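Local atomic coordinates of tyrosine--tRNA ligase (Pyrococcus horikoshii, PDB entry 2CYC), a protein that catalyses the attachment of tyrosine to its cognate tRNA, first activating the amino acid with ATP and then transferring it to the acceptor end. Residues E41-I46 and N80-G85. Numbering follows the deposited sequence.
Sequences EISGYI and NDKLGG. With TYR (tyrosine), chain C.
The carboxylate of Glu41 and the side-chain amide of Asn80 meet with their planes 90° apart. Asn80 ND2 approaches Glu41 OE2 from the side of the other oxygen, on the syn lone pair, at 2.7 Å; OE2 itself lies 25° out of the amide plane of Asn80. The pair illustrates how a class I synthetase, with its Rossmann-type catalytic fold, joins two loops beside the amino acid pocket, one following strand 36-40 and the other following helix 74-79, which ends in a Schellman motif with Asp81 as C-prime residue. Tyr168, a tyrosine-binding residue, also hydrogen-bonds Glu41 OE2, while Asn80 is gripped further by Met153 O at ND2 and Arg155 at OD1. With CG anti to its carbonyl carbon (chi1 -82°) and an extended chain beyond, Glu41 reaches past the bound tyrosine, its CG 3.9 Å from the ligand's carboxylate O. An alanine at Glu41 would probably cost Asn80 ND2 and the Tyr168 hydroxyl one partner each, leaving the hydroxyl less firmly oriented. Further along the contact, Lys82 bends at its second torsion and runs alongside Ser43, whose CB presses tightly on Lys82 CB at 3.3 Å. Leu83 CD1 reaches Ile42 CG2 at 4.3 Å, an apolar touch. A water finally bridges the backbones, donating to Ser43 O at 3.2 Å and accepting from Leu83 N at 2.8 Å.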
loop_
_atom_site.group_PDB
_atom_site.type_symbol
_atom_site.label_atom_id
_atom_site.label_comp_id
_atom_site.label_asym_id
_atom_site.label_seq_id
_atom_site.Cartn_x
_atom_site.Cartn_y
_atom_site.Cartn_z
ATOM N N GLU A 41 -16.998 -8.205 -2.807
ATOM C CA GLU A 41 -16.722 -7.190 -3.798
ATOM C C GLU A 41 -18.110 -6.853 -4.353
ATOM O O GLU A 41 -19.040 -7.656 -4.241
ATOM C CB GLU A 41 -15.838 -7.750 -4.903
ATOM C CG GLU A 41 -14.346 -7.760 -4.554
ATOM C CD GLU A 41 -13.467 -7.874 -5.794
ATOM O OE1 GLU A 41 -14.014 -7.790 -6.913
ATOM O OE2 GLU A 41 -12.238 -8.042 -5.653
ATOM N N ILE A 42 -18.249 -5.673 -4.940
ATOM C CA ILE A 42 -19.519 -5.240 -5.515
ATOM C C ILE A 42 -19.309 -5.219 -7.037
ATOM O O ILE A 42 -18.540 -4.404 -7.552
ATOM C CB ILE A 42 -19.871 -3.822 -5.000
ATOM C CG1 ILE A 42 -19.747 -3.779 -3.463
ATOM C CG2 ILE A 42 -21.274 -3.432 -5.442
ATOM C CD1 ILE A 42 -20.702 -4.738 -2.696
ATOM N N SER A 43 -19.974 -6.110 -7.763
ATOM C CA SER A 43 -19.764 -6.147 -9.212
ATOM C C SER A 43 -20.696 -7.021 -10.032
ATOM O O SER A 43 -20.299 -7.490 -11.100
ATOM C CB SER A 43 -18.348 -6.615 -9.508
ATOM O OG SER A 43 -18.172 -7.951 -9.056
ATOM N N GLY A 44 -21.912 -7.258 -9.557
ATOM C CA GLY A 44 -22.829 -8.084 -10.321
ATOM C C GLY A 44 -23.958 -8.665 -9.495
ATOM O O GLY A 44 -24.079 -8.382 -8.297
ATOM N N TYR A 45 -24.787 -9.478 -10.142
ATOM C CA TYR A 45 -25.915 -10.112 -9.479
ATOM C C TYR A 45 -25.429 -11.149 -8.483
ATOM O O TYR A 45 -24.401 -11.791 -8.686
ATOM C CB TYR A 45 -26.844 -10.764 -10.510
ATOM C CG TYR A 45 -27.502 -9.758 -11.433
ATOM C CD1 TYR A 45 -27.117 -9.650 -12.770
ATOM C CD2 TYR A 45 -28.498 -8.903 -10.962
ATOM C CE1 TYR A 45 -27.708 -8.711 -13.616
ATOM C CE2 TYR A 45 -29.099 -7.958 -11.798
ATOM C CZ TYR A 45 -28.697 -7.868 -13.123
ATOM O OH TYR A 45 -29.281 -6.935 -13.953
ATOM N N ILE A 46 -26.173 -11.295 -7.395
ATOM C CA ILE A 46 -25.819 -12.243 -6.352
ATOM C C ILE A 46 -26.230 -13.663 -6.746
ATOM O O ILE A 46 -27.424 -13.968 -6.810
ATOM C CB ILE A 46 -26.514 -11.866 -5.024
ATOM C CG1 ILE A 46 -25.984 -10.512 -4.530
ATOM C CG2 ILE A 46 -26.295 -12.970 -3.982
ATOM C CD1 ILE A 46 -26.838 -9.894 -3.423
ATOM N N ASN A 80 -10.086 -3.366 -7.855
ATOM C CA ASN A 80 -10.156 -4.547 -8.696
ATOM C C ASN A 80 -10.913 -4.339 -10.009
ATOM O O ASN A 80 -11.306 -5.298 -10.665
ATOM C CB ASN A 80 -10.755 -5.719 -7.901
ATOM C CG ASN A 80 -10.262 -7.060 -8.406
ATOM O OD1 ASN A 80 -9.266 -7.120 -9.128
ATOM N ND2 ASN A 80 -10.939 -8.140 -8.021
ATOM N N ASP A 81 -11.107 -3.076 -10.381
ATOM C CA ASP A 81 -11.785 -2.698 -11.623
ATOM C C ASP A 81 -13.212 -3.208 -11.830
ATOM O O ASP A 81 -13.601 -3.507 -12.955
ATOM C CB ASP A 81 -10.938 -3.114 -12.829
ATOM C CG ASP A 81 -9.558 -2.486 -12.812
ATOM O OD1 ASP A 81 -9.467 -1.257 -12.600
ATOM O OD2 ASP A 81 -8.569 -3.221 -13.013
ATOM N N LYS A 82 -14.004 -3.290 -10.768
ATOM C CA LYS A 82 -15.370 -3.768 -10.935
ATOM C C LYS A 82 -16.263 -2.624 -11.366
ATOM O O LYS A 82 -15.982 -1.460 -11.067
ATOM C CB LYS A 82 -15.898 -4.376 -9.634
ATOM C CG LYS A 82 -15.118 -5.593 -9.167
ATOM C CD LYS A 82 -14.963 -6.614 -10.283
ATOM C CE LYS A 82 -14.289 -7.870 -9.767
ATOM N NZ LYS A 82 -13.893 -8.749 -10.897
ATOM N N LEU A 83 -17.339 -2.957 -12.072
ATOM C CA LEU A 83 -18.263 -1.944 -12.531
ATOM C C LEU A 83 -17.474 -0.817 -13.184
ATOM O O LEU A 83 -17.659 0.363 -12.870
ATOM C CB LEU A 83 -19.103 -1.430 -11.345
ATOM C CG LEU A 83 -20.157 -2.449 -10.861
ATOM C CD1 LEU A 83 -20.765 -2.054 -9.512
ATOM C CD2 LEU A 83 -21.253 -2.548 -11.926
ATOM N N GLY A 84 -16.578 -1.200 -14.092
ATOM C CA GLY A 84 -15.773 -0.220 -14.803
ATOM C C GLY A 84 -14.947 0.701 -13.922
ATOM O O GLY A 84 -14.592 1.805 -14.334
ATOM N N GLY A 85 -14.646 0.255 -12.707
ATOM C CA GLY A 85 -13.852 1.060 -11.796
ATOM C C GLY A 85 -14.487 2.368 -11.363
ATOM O O GLY A 85 -13.782 3.287 -10.938
HETATM N N TYR C . -11.649 -10.538 -1.603
HETATM C CA TYR C . -13.105 -10.790 -1.383
HETATM C C TYR C . -13.747 -11.349 -2.652
HETATM O O TYR C . -13.070 -11.359 -3.703
HETATM C CB TYR C . -13.810 -9.488 -0.971
HETATM C CG TYR C . -13.339 -8.939 0.362
HETATM C CD1 TYR C . -13.488 -9.678 1.535
HETATM C CD2 TYR C . -12.744 -7.678 0.450
HETATM C CE1 TYR C . -13.048 -9.173 2.772
HETATM C CE2 TYR C . -12.312 -7.164 1.672
HETATM C CZ TYR C . -12.461 -7.913 2.827
HETATM O OH TYR C . -12.017 -7.400 4.034
HETATM O OXT TYR C . -14.920 -11.766 -2.581
HETATM O O HOH W 1 -18.094 -5.639 -12.530
#